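Hemolysin BL lytic component L1 (Bacillus cereus, PDB 7NMQ) is a component of the haemolysin BL enterotoxin, an alpha-helical pore-forming toxin, and probably works with its partner components to lyse host cell membranes. Local coordinates at residues K29-Q34 with E288-L293; H20-D25 with K189-V194; I42-E47 with A167-T172; I165-G168 with I173-L176. All coordinates share one frame; numbering follows the deposited sequence. Where two conformers were deposited one is given.

Contact 1: K29-Q34 with E288-L293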
loop_
_atom_site.group_PDB
_atom_site.type_symbol
_atom_site.label_atom_id
_atom_site.label_comp_id
_atom_site.label_asym_id
_atom_site.label_seq_id
_atom_site.Cartn_x
_atom_site.Cartn_y
_atom_site.Cartn_z
ATOM N N LYS A 29 2.863 -7.875 8.784
ATOM C CA LYS A 29 2.566 -9.217 9.312
ATOM C C LYS A 29 3.882 -9.983 9.493
ATOM O O LYS A 29 4.017 -10.805 10.426
ATOM C CB LYS A 29 1.590 -9.916 8.382
ATOM C CG LYS A 29 0.180 -9.386 8.509
ATOM C CD LYS A 29 -0.707 -9.765 7.355
ATOM C CE LYS A 29 -2.094 -9.165 7.456
ATOM N NZ LYS A 29 -2.935 -9.921 8.418
ATOM N N THR A 30 4.825 -9.782 8.610
ATOM C CA THR A 30 6.118 -10.464 8.662
ATOM C C THR A 30 6.859 -9.994 9.924
ATOM O O THR A 30 7.393 -10.827 10.702
ATOM C CB THR A 30 6.940 -10.269 7.396
ATOM O OG1 THR A 30 6.161 -10.681 6.276
ATOM C CG2 THR A 30 8.197 -11.097 7.479
ATOM N N MET A 31 6.876 -8.681 10.155
ATOM C CA MET A 31 7.563 -8.110 11.331
ATOM C C MET A 31 6.966 -8.698 12.608
ATOM O O MET A 31 7.730 -9.055 13.495
ATOM C CB MET A 31 7.444 -6.587 11.367
ATOM C CG MET A 31 8.312 -5.900 10.345
ATOM S SD MET A 31 9.945 -6.607 10.121
ATOM C CE MET A 31 10.680 -6.134 11.681
ATOM N N ILE A 32 5.642 -8.747 12.702
ATOM C CA ILE A 32 4.920 -9.224 13.922
ATOM C C ILE A 32 5.326 -10.672 14.207
ATOM O O ILE A 32 5.395 -11.064 15.395
ATOM C CB ILE A 32 3.396 -9.009 13.754
ATOM C CG1 ILE A 32 3.099 -7.510 13.844
ATOM C CG2 ILE A 32 2.598 -9.832 14.774
ATOM C CD1 ILE A 32 1.745 -7.128 13.380
ATOM N N LYS A 33 5.584 -11.469 13.200
ATOM C CA LYS A 33 5.866 -12.914 13.389
ATOM C C LYS A 33 7.353 -13.158 13.637
ATOM O O LYS A 33 7.675 -14.225 14.093
ATOM C CB LYS A 33 5.335 -13.700 12.184
ATOM C CG LYS A 33 3.868 -14.121 12.312
ATOM C CD LYS A 33 3.426 -15.181 11.345
ATOM C CE LYS A 33 3.524 -16.609 11.842
ATOM N NZ LYS A 33 3.256 -17.565 10.739
ATOM N N GLN A 34 8.230 -12.210 13.381
ATOM C CA GLN A 34 9.663 -12.442 13.576
ATOM C C GLN A 34 9.975 -12.285 15.060
ATOM O O GLN A 34 9.721 -11.238 15.651
ATOM C CB GLN A 34 10.472 -11.467 12.748
ATOM C CG GLN A 34 11.939 -11.763 12.915
ATOM C CD GLN A 34 12.760 -11.647 11.672
ATOM O OE1 GLN A 34 12.375 -12.017 10.573
ATOM N NE2 GLN A 34 13.904 -11.040 11.843
ATOM N N GLU A 288 16.249 -5.030 6.166
ATOM C CA GLU A 288 15.764 -4.726 4.819
ATOM C C GLU A 288 14.280 -4.345 4.900
ATOM O O GLU A 288 13.859 -3.338 4.301
ATOM C CB GLU A 288 16.026 -5.878 3.872
ATOM C CG GLU A 288 17.509 -6.135 3.640
ATOM C CD GLU A 288 18.220 -4.856 3.156
ATOM O OE1 GLU A 288 17.798 -4.262 2.131
ATOM O OE2 GLU A 288 19.112 -4.369 3.884
ATOM N N THR A 289 13.497 -5.135 5.603
ATOM C CA THR A 289 12.055 -4.890 5.709
ATOM C C THR A 289 11.815 -3.540 6.371
ATOM O O THR A 289 10.890 -2.819 5.978
ATOM C CB THR A 289 11.347 -6.025 6.427
ATOM O OG1 THR A 289 11.532 -7.210 5.659
ATOM C CG2 THR A 289 9.880 -5.698 6.609
ATOM N N LEU A 290 12.559 -3.188 7.413
ATOM C CA LEU A 290 12.255 -1.905 8.102
ATOM C C LEU A 290 12.474 -0.739 7.137
ATOM O O LEU A 290 11.738 0.240 7.301
ATOM C CB LEU A 290 13.153 -1.729 9.311
ATOM C CG LEU A 290 12.873 -2.666 10.486
ATOM C CD1 LEU A 290 13.798 -2.353 11.649
ATOM C CD2 LEU A 290 11.446 -2.665 10.925
ATOM N N ALA A 291 13.459 -0.786 6.253
ATOM C CA ALA A 291 13.694 0.268 5.245
ATOM C C ALA A 291 12.565 0.232 4.205
ATOM O O ALA A 291 12.022 1.295 3.912
ATOM C CB ALA A 291 15.032 0.128 4.578
ATOM N N TYR A 292 12.178 -0.954 3.734
ATOM C CA TYR A 292 11.082 -1.079 2.747
ATOM C C TYR A 292 9.787 -0.499 3.340
ATOM O O TYR A 292 8.972 0.102 2.588
ATOM C CB TYR A 292 10.925 -2.531 2.318
ATOM C CG TYR A 292 12.104 -3.103 1.578
ATOM C CD1 TYR A 292 12.976 -2.312 0.838
ATOM C CD2 TYR A 292 12.260 -4.462 1.492
ATOM C CE1 TYR A 292 14.053 -2.860 0.150
ATOM C CE2 TYR A 292 13.335 -5.021 0.811
ATOM C CZ TYR A 292 14.226 -4.230 0.111
ATOM O OH TYR A 292 15.294 -4.857 -0.522
ATOM N N LEU A 293 9.544 -0.674 4.636
ATOM C CA LEU A 293 8.329 -0.144 5.295
ATOM C C LEU A 293 8.295 1.380 5.148
ATOM O O LEU A 293 7.236 1.897 4.727
ATOM C CB LEU A 293 8.265 -0.540 6.772
ATOM C CG LEU A 293 7.658 -1.900 7.074
ATOM C CD1 LEU A 293 8.050 -2.372 8.474
ATOM C CD2 LEU A 293 6.138 -1.818 6.978
#
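Met31 reaches from the last turn of helix 10-33 to Thr289, Leu290 and Leu293 of helix 275-325, a buried helix-on-helix contact in the long helical bundle of this ClyA-like, alpha-helical pore-forming toxin. Over residues 29-33 and 288-293 the helix axes approach to 11.0 Å, their N-to-C directions at 145°, roughly antiparallel, a gap bridged mainly by this methionine. Met31 was modelled in two conformers, and the contacts given hold for the one described here, which is curled: its chain bends at chi2 (-40°) and again at chi3 (-70°), and CG lies nearest Leu293, SD nearest Thr289 and CE nearest Leu290. SD passes alongside the methyl branch of Thr289, 3.6 Å from CG2, the two side chains sliding past one another in opposite directions. Leu290 lies across the end of the methionine at about a right angle. Nearer the backbone, Met31 CG leans obliquely on Leu293, with CD1 at 4.0 Å. Thr289 divides its branches: CG2 serves the packing, while OG1 takes a hydrogen bond with Arg184 of helix 173-200. Helix 107-154 touches Leu290 through Asn145, Ser146 and Phe149. The helix ends at Lys33, and Gln34, the first residue to leave helical geometry, turns its amide to Ser282, Asn285 and Ala226. The terminal methyl of Met31, CE, rests 3.6 Å from CD2 of Leu290.

Contact 2: H20-D25 with K189-V194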
loop_
_atom_site.group_PDB
_atom_site.type_symbol
_atom_site.label_atom_id
_atom_site.label_comp_id
_atom_site.label_asym_id
_atom_site.label_seq_id
_atom_site.Cartn_x
_atom_site.Cartn_y
_atom_site.Cartn_z
ATOM N N HIS A 20 -0.158 -0.447 -2.396
ATOM C CA HIS A 20 0.680 -0.078 -1.242
ATOM C C HIS A 20 0.117 -0.717 0.025
ATOM O O HIS A 20 0.910 -1.079 0.893
ATOM C CB HIS A 20 0.805 1.429 -1.069
ATOM C CG HIS A 20 1.281 2.144 -2.285
ATOM N ND1 HIS A 20 2.300 1.652 -3.069
ATOM C CD2 HIS A 20 0.884 3.325 -2.828
ATOM C CE1 HIS A 20 2.499 2.503 -4.080
ATOM N NE2 HIS A 20 1.659 3.536 -3.928
ATOM N N ILE A 21 -1.205 -0.769 0.159
ATOM C CA ILE A 21 -1.835 -1.407 1.337
ATOM C C ILE A 21 -1.416 -2.875 1.373
ATOM O O ILE A 21 -1.078 -3.351 2.445
ATOM C CB ILE A 21 -3.375 -1.256 1.313
ATOM C CG1 ILE A 21 -3.755 0.196 1.578
ATOM C CG2 ILE A 21 -4.061 -2.161 2.297
ATOM C CD1 ILE A 21 -5.205 0.485 1.293
ATOM N N LEU A 22 -1.483 -3.578 0.270
ATOM C CA LEU A 22 -1.060 -5.002 0.233
ATOM C C LEU A 22 0.388 -5.140 0.703
ATOM O O LEU A 22 0.669 -6.022 1.573
ATOM C CB LEU A 22 -1.234 -5.568 -1.176
ATOM C CG LEU A 22 -0.717 -7.005 -1.334
ATOM C CD1 LEU A 22 -1.566 -7.957 -0.511
ATOM C CD2 LEU A 22 -0.732 -7.397 -2.798
ATOM N N VAL A 23 1.272 -4.304 0.184
ATOM C CA VAL A 23 2.715 -4.411 0.512
ATOM C C VAL A 23 2.906 -4.101 2.001
ATOM O O VAL A 23 3.637 -4.841 2.685
ATOM C CB VAL A 23 3.552 -3.507 -0.385
ATOM C CG1 VAL A 23 4.950 -3.350 0.146
ATOM C CG2 VAL A 23 3.468 -3.988 -1.836
ATOM N N MET A 24 2.270 -3.062 2.527
ATOM C CA MET A 24 2.388 -2.733 3.962
ATOM C C MET A 24 1.833 -3.868 4.795
ATOM O O MET A 24 2.453 -4.195 5.843
ATOM C CB MET A 24 1.610 -1.486 4.339
ATOM C CG MET A 24 2.219 -0.263 3.815
ATOM S SD MET A 24 3.813 0.158 4.495
ATOM C CE MET A 24 3.462 0.371 6.233
ATOM N N ASP A 25 0.701 -4.448 4.396
ATOM C CA ASP A 25 0.131 -5.564 5.190
ATOM C C ASP A 25 1.152 -6.708 5.278
ATOM O O ASP A 25 1.322 -7.268 6.351
ATOM C CB ASP A 25 -1.170 -6.078 4.589
ATOM C CG ASP A 25 -2.417 -5.264 4.915
ATOM O OD1 ASP A 25 -2.367 -4.380 5.794
ATOM O OD2 ASP A 25 -3.448 -5.548 4.265
ATOM N N LYS A 189 11.965 -6.626 -6.195
ATOM C CA LYS A 189 11.795 -6.303 -7.629
ATOM C C LYS A 189 10.796 -7.271 -8.271
ATOM O O LYS A 189 9.947 -6.846 -9.060
ATOM C CB LYS A 189 13.121 -6.320 -8.392
ATOM C CG LYS A 189 13.050 -5.765 -9.795
ATOM C CD LYS A 189 12.352 -4.410 -9.923
ATOM C CE LYS A 189 12.621 -3.707 -11.233
ATOM N NZ LYS A 189 11.891 -4.328 -12.358
ATOM N N HIS A 190 10.875 -8.565 -7.992
ATOM C CA HIS A 190 9.907 -9.532 -8.551
ATOM C C HIS A 190 8.489 -9.141 -8.128
ATOM O O HIS A 190 7.575 -9.172 -8.963
ATOM C CB HIS A 190 10.194 -10.975 -8.137
ATOM C CG HIS A 190 11.375 -11.575 -8.815
ATOM N ND1 HIS A 190 11.459 -11.723 -10.194
ATOM C CD2 HIS A 190 12.507 -12.133 -8.292
ATOM C CE1 HIS A 190 12.616 -12.333 -10.475
ATOM N NE2 HIS A 190 13.287 -12.578 -9.308
ATOM N N PHE A 191 8.278 -8.832 -6.855
ATOM C CA PHE A 191 6.924 -8.504 -6.349
ATOM C C PHE A 191 6.467 -7.198 -6.983
ATOM O O PHE A 191 5.285 -7.045 -7.386
ATOM C CB PHE A 191 6.945 -8.389 -4.830
ATOM C CG PHE A 191 5.579 -8.510 -4.232
ATOM C CD1 PHE A 191 5.092 -9.783 -3.965
ATOM C CD2 PHE A 191 4.787 -7.429 -3.920
ATOM C CE1 PHE A 191 3.852 -9.962 -3.385
ATOM C CE2 PHE A 191 3.544 -7.632 -3.348
ATOM C CZ PHE A 191 3.080 -8.877 -3.093
ATOM N N ASP A 192 7.381 -6.253 -7.092
ATOM C CA ASP A 192 7.044 -4.955 -7.736
ATOM C C ASP A 192 6.610 -5.184 -9.187
ATOM O O ASP A 192 5.706 -4.488 -9.673
ATOM C CB ASP A 192 8.214 -3.965 -7.734
ATOM C CG ASP A 192 8.593 -3.404 -6.374
ATOM O OD1 ASP A 192 7.750 -3.476 -5.476
ATOM O OD2 ASP A 192 9.728 -2.837 -6.265
ATOM N N ASP A 193 7.213 -6.150 -9.860
ATOM C CA ASP A 193 6.906 -6.479 -11.266
ATOM C C ASP A 193 5.512 -7.093 -11.344
ATOM O O ASP A 193 4.769 -6.782 -12.293
ATOM C CB ASP A 193 7.984 -7.346 -11.919
ATOM C CG ASP A 193 9.301 -6.600 -12.137
ATOM O OD1 ASP A 193 9.321 -5.358 -12.043
ATOM O OD2 ASP A 193 10.323 -7.283 -12.452
ATOM N N VAL A 194 5.136 -7.915 -10.369
ATOM C CA VAL A 194 3.771 -8.474 -10.334
ATOM C C VAL A 194 2.803 -7.302 -10.164
ATOM O O VAL A 194 1.767 -7.273 -10.846
ATOM C CB VAL A 194 3.603 -9.501 -9.187
ATOM C CG1 VAL A 194 2.159 -9.937 -9.043
ATOM C CG2 VAL A 194 4.519 -10.686 -9.454
#
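The Phe191 ring is the flat group that meets helix 10-33, and Leu22 and Val23 take it from different directions. Leu22 CD2 stands at the ring edge, close to the ring plane and 4.1 Å from Phe191 CZ, the two side chains crossing at a slant. Val23 CG2 comes in obliquely, 3.9 Å from Phe191 CE2, its side chain and the phenylalanine sliding past each other in opposite senses. The ring also meets that of Tyr259 of helix 247-272, the two planes at about 50°. With CG anti to the backbone N (chi1 -161°), the phenyl group projects from helix 173-200 far enough to span backbones whose nearest CA atoms, those of Val23 and Phe191, are 9.0 Å apart. Leu22 also has CG anti to its N, chi1 175°, which carries its CD2 methyl to the ring. On the side of the helix turned from helix 10-33, Lys189 NZ bonds Asp193 OD1 at 2.8 Å, a salt bridge along one helix that uses the syn lone pair of the oxygen. His190 meets His255 of helix 247-272, while Asp25 is held by Lys74 and Trp69 of helix 45-103. Val194, the last residue of its segment, begins a stretch predicted to be transmembrane. Between the segments the chemistry is wholly apolar, one methyl at the ring edge and one oblique to it, so what joins these two segments is apolar burial and van der Waals contact rather than directed bonds.

Contact 3: I42-E47 with A167-T172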
loop_
_atom_site.group_PDB
_atom_site.type_symbol
_atom_site.label_atom_id
_atom_site.label_comp_id
_atom_site.label_asym_id
_atom_site.label_seq_id
_atom_site.Cartn_x
_atom_site.Cartn_y
_atom_site.Cartn_z
ATOM N N ILE A 42 26.023 -17.090 23.509
ATOM C CA ILE A 42 27.130 -16.695 22.622
ATOM C C ILE A 42 27.790 -15.523 23.318
ATOM O O ILE A 42 27.067 -14.588 23.726
ATOM C CB ILE A 42 26.619 -16.385 21.220
ATOM C CG1 ILE A 42 26.082 -17.687 20.626
ATOM C CG2 ILE A 42 27.688 -15.728 20.350
ATOM C CD1 ILE A 42 25.377 -17.521 19.345
ATOM N N ASP A 43 29.100 -15.642 23.546
ATOM C CA ASP A 43 29.847 -14.564 24.238
ATOM C C ASP A 43 30.058 -13.429 23.240
ATOM O O ASP A 43 30.834 -13.591 22.307
ATOM C CB ASP A 43 31.174 -15.013 24.845
ATOM C CG ASP A 43 31.883 -13.911 25.631
ATOM O OD1 ASP A 43 31.271 -12.819 25.864
ATOM O OD2 ASP A 43 33.026 -14.174 26.055
ATOM N N LEU A 44 29.387 -12.319 23.471
ATOM C CA LEU A 44 29.471 -11.137 22.579
ATOM C C LEU A 44 30.288 -10.040 23.244
ATOM O O LEU A 44 30.453 -8.963 22.591
ATOM C CB LEU A 44 28.056 -10.623 22.309
ATOM C CG LEU A 44 27.068 -11.619 21.738
ATOM C CD1 LEU A 44 25.692 -10.992 21.685
ATOM C CD2 LEU A 44 27.526 -12.072 20.365
ATOM N N GLY A 45 30.762 -10.288 24.468
ATOM C CA GLY A 45 31.361 -9.229 25.281
ATOM C C GLY A 45 30.321 -8.215 25.721
ATOM O O GLY A 45 29.137 -8.312 25.346
ATOM N N SER A 46 30.725 -7.243 26.513
ATOM C CA SER A 46 29.777 -6.256 27.055
ATOM C C SER A 46 29.243 -5.420 25.897
ATOM O O SER A 46 28.066 -5.039 25.948
ATOM C CB SER A 46 30.426 -5.428 28.107
ATOM O OG SER A 46 30.550 -6.189 29.299
ATOM N N GLU A 47 30.094 -5.121 24.920
ATOM C CA GLU A 47 29.703 -4.246 23.774
ATOM C C GLU A 47 28.560 -4.938 23.032
ATOM O O GLU A 47 27.470 -4.357 22.847
ATOM C CB GLU A 47 30.852 -3.988 22.808
ATOM C CG GLU A 47 30.428 -3.197 21.582
ATOM C CD GLU A 47 29.908 -1.798 21.828
ATOM O OE1 GLU A 47 30.224 -1.224 22.905
ATOM O OE2 GLU A 47 29.218 -1.254 20.907
ATOM N N ALA A 167 30.944 -11.277 12.820
ATOM C CA ALA A 167 31.906 -11.478 11.724
ATOM C C ALA A 167 33.324 -11.605 12.285
ATOM O O ALA A 167 34.158 -12.258 11.672
ATOM C CB ALA A 167 31.811 -10.319 10.749
ATOM N N GLY A 168 33.583 -11.019 13.451
ATOM C CA GLY A 168 34.873 -11.203 14.110
ATOM C C GLY A 168 35.031 -12.643 14.567
ATOM O O GLY A 168 36.145 -13.164 14.583
ATOM N N GLN A 169 33.942 -13.306 14.871
ATOM C CA GLN A 169 33.936 -14.725 15.297
ATOM C C GLN A 169 33.910 -15.703 14.122
ATOM O O GLN A 169 34.381 -16.838 14.312
ATOM C CB GLN A 169 32.738 -15.029 16.189
ATOM C CG GLN A 169 32.704 -14.182 17.437
ATOM C CD GLN A 169 31.561 -14.511 18.357
ATOM O OE1 GLN A 169 30.754 -15.404 18.104
ATOM N NE2 GLN A 169 31.518 -13.793 19.468
ATOM N N GLN A 170 33.278 -15.378 12.993
ATOM C CA GLN A 170 33.062 -16.303 11.840
ATOM C C GLN A 170 33.236 -15.532 10.536
ATOM O O GLN A 170 32.429 -14.601 10.258
ATOM C CB GLN A 170 31.680 -16.951 11.887
ATOM C CG GLN A 170 31.507 -17.888 13.074
ATOM C CD GLN A 170 30.332 -18.828 12.944
ATOM O OE1 GLN A 170 29.584 -19.034 13.896
ATOM N NE2 GLN A 170 30.187 -19.437 11.783
ATOM N N ALA A 171 34.253 -15.875 9.776
ATOM C CA ALA A 171 34.693 -15.142 8.571
ATOM C C ALA A 171 33.683 -15.263 7.440
ATOM O O ALA A 171 33.780 -14.461 6.524
ATOM C CB ALA A 171 36.061 -15.658 8.164
ATOM N N THR A 172 32.746 -16.208 7.503
ATOM C CA THR A 172 31.759 -16.408 6.426
ATOM C C THR A 172 30.609 -15.393 6.561
ATOM O O THR A 172 29.797 -15.337 5.646
ATOM C CB THR A 172 31.226 -17.839 6.434
ATOM O OG1 THR A 172 30.738 -18.128 7.743
ATOM C CG2 THR A 172 32.283 -18.840 6.020
#
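Leu44 and Gln169 mark the closest approach of the backbones, with CA atoms 9.3 Å apart, where the chain entering helix 45-103 passes the end of helix 161-169. Residues 42 to 44 are non-helical, and Gly45 has positive phi, a conformation easily taken without a CB, before the chain winds into the helix. On the facing side the helix finishes at Gln169, and Gln170 is the first residue to depart from helical angles. Asp43 forms an Asx turn by accepting from Gly45 N at OD1, 2.9 Å away; this capping bond meets the oxygen from above the carboxylate, 42° out of its plane. Gln169 carries the cross-contact. Its chain is extended beyond CG (chi2 -177°), which sends the amide across to the loop, where NE2 donates to Asp43 O at 2.9 Å. The bond is weak, bent to 129° at the hydrogen. The amide oxygen, OE1, borders the Ile42 methyl CG2 at 3.8 Å, and Leu44 CD2 lies farther off, 4.4 Å from Gln169 NE2. Ile42 also rests on Arg275 of helix 275-325, and Leu44 on Leu162 and Leu166. Asp43 thus works at two levels, its carboxylate bracing its own turn and its carbonyl receiving the amide. One bent bond between exposed residues, where water could compete, probably contributes only a modest tie between the start of helix 45-103 and the end of helix 161-169.

Contact 4: I165-G168 with I173-L176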
loop_
_atom_site.group_PDB
_atom_site.type_symbol
_atom_site.label_atom_id
_atom_site.label_comp_id
_atom_site.label_asym_id
_atom_site.label_seq_id
_atom_site.Cartn_x
_atom_site.Cartn_y
_atom_site.Cartn_z
ATOM N N ILE A 165 30.681 -7.828 15.285
ATOM C CA ILE A 165 31.125 -8.708 16.390
ATOM C C ILE A 165 30.983 -10.153 15.920
ATOM O O ILE A 165 31.925 -10.956 16.055
ATOM C CB ILE A 165 30.347 -8.435 17.677
ATOM C CG1 ILE A 165 30.670 -7.038 18.177
ATOM C CG2 ILE A 165 30.609 -9.491 18.731
ATOM C CD1 ILE A 165 29.797 -6.596 19.283
ATOM N N LEU A 166 29.862 -10.507 15.339
ATOM C CA LEU A 166 29.683 -11.875 14.870
ATOM C C LEU A 166 30.676 -12.194 13.744
ATOM O O LEU A 166 31.233 -13.321 13.723
ATOM C CB LEU A 166 28.237 -12.067 14.440
ATOM C CG LEU A 166 27.194 -11.907 15.529
ATOM C CD1 LEU A 166 25.799 -12.011 14.938
ATOM C CD2 LEU A 166 27.384 -12.930 16.636
ATOM N N ALA A 167 30.944 -11.277 12.820
ATOM C CA ALA A 167 31.906 -11.478 11.724
ATOM C C ALA A 167 33.324 -11.605 12.285
ATOM O O ALA A 167 34.158 -12.258 11.672
ATOM C CB ALA A 167 31.811 -10.319 10.749
ATOM N N GLY A 168 33.583 -11.019 13.451
ATOM C CA GLY A 168 34.873 -11.203 14.110
ATOM C C GLY A 168 35.031 -12.643 14.567
ATOM O O GLY A 168 36.145 -13.164 14.583
ATOM N N ILE A 173 30.469 -14.697 7.677
ATOM C CA ILE A 173 29.297 -13.816 7.953
ATOM C C ILE A 173 29.157 -12.707 6.917
ATOM O O ILE A 173 28.031 -12.476 6.466
ATOM C CB ILE A 173 29.297 -13.340 9.404
ATOM C CG1 ILE A 173 28.805 -14.516 10.248
ATOM C CG2 ILE A 173 28.456 -12.085 9.598
ATOM C CD1 ILE A 173 28.765 -14.284 11.700
ATOM N N PRO A 174 30.191 -11.965 6.523
ATOM C CA PRO A 174 29.951 -10.884 5.552
ATOM C C PRO A 174 29.348 -11.403 4.243
ATOM O O PRO A 174 28.450 -10.723 3.690
ATOM C CB PRO A 174 31.345 -10.271 5.431
ATOM C CG PRO A 174 31.968 -10.532 6.790
ATOM C CD PRO A 174 31.541 -11.938 7.118
ATOM N N GLN A 175 29.755 -12.563 3.757
ATOM C CA GLN A 175 29.248 -13.100 2.469
ATOM C C GLN A 175 27.778 -13.488 2.681
ATOM O O GLN A 175 26.941 -13.255 1.794
ATOM C CB GLN A 175 30.124 -14.253 1.975
ATOM C CG GLN A 175 29.679 -14.880 0.668
ATOM C CD GLN A 175 30.744 -15.733 0.010
ATOM O OE1 GLN A 175 31.729 -16.168 0.619
ATOM N NE2 GLN A 175 30.547 -15.989 -1.273
ATOM N N LEU A 176 27.456 -13.999 3.865
ATOM C CA LEU A 176 26.067 -14.399 4.167
ATOM C C LEU A 176 25.177 -13.153 4.196
ATOM O O LEU A 176 24.066 -13.162 3.591
ATOM C CB LEU A 176 26.020 -15.138 5.500
ATOM C CG LEU A 176 24.652 -15.689 5.857
ATOM C CD1 LEU A 176 24.128 -16.623 4.764
ATOM C CD2 LEU A 176 24.681 -16.395 7.208
#
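Ile173 packs its CD1 methyl into the hollow that helix 161-169 offers between Leu166 CB, the Leu166 carbonyl and Ala167 N. The fit is close: CD1 lies 3.6 Å from Leu166 CB and only 3.3 Å from Leu166 O. With chi2 at 178° the isoleucine is straight from CB outward, and its long branch enters the hollow end first. The same helix supplies a bump of its own, Ala167 CB, which settles against the side chains of Ile173 and Pro174, 4.0 Å from Ile173 CG2 and 4.0 Å from Pro174 CG. Ile173 therefore splits its branches, CD1 going to Leu166 and CG2 to Ala167. The arrangement is a short helix-loop-helix connection, with residues 170-172 joining 161-169 to 173-200, and it brings the CA atoms of Ala167 and Ile173 to 5.1 Å. Pro174 sits in the first turn of its helix, where its missing N-H costs no helical hydrogen bond, and its ring adds a stiff apolar wall at the exposed border. Behind the contact, Ile173 continues onto Asn277 and Val280 of helix 275-325. Apart from the backbone carbonyl of Leu166, met by a methyl, the touching groups are mostly hydrocarbon, so close van der Waals fit and the burial of Ile173 and Leu166 contribute to holding the connection, without a polar link between the segments.

Contacts 1 and 2 are buried in the body of the bundle and both use helix 10-33; their centres are 13 Å apart, and they touch where Leu293 CD2 lies 3.5 Å from Met24 CE. Contacts 3 and 4 sit toward one extremity of the elongated molecule, sharing helix 161-169 and residues Ala167 and Gly168, with Leu44 CD2 3.8 Å from Leu166 CD2. Chemistry follows place: thioether, aliphatic and aromatic packing in the interior, apolar but partly exposed packing at the helix-loop-helix connection of contact 4, and a weak polar bond at the surface in contact 3. Helix 173-200 serves both contact 2 and contact 4, whose centres are 30 Å apart.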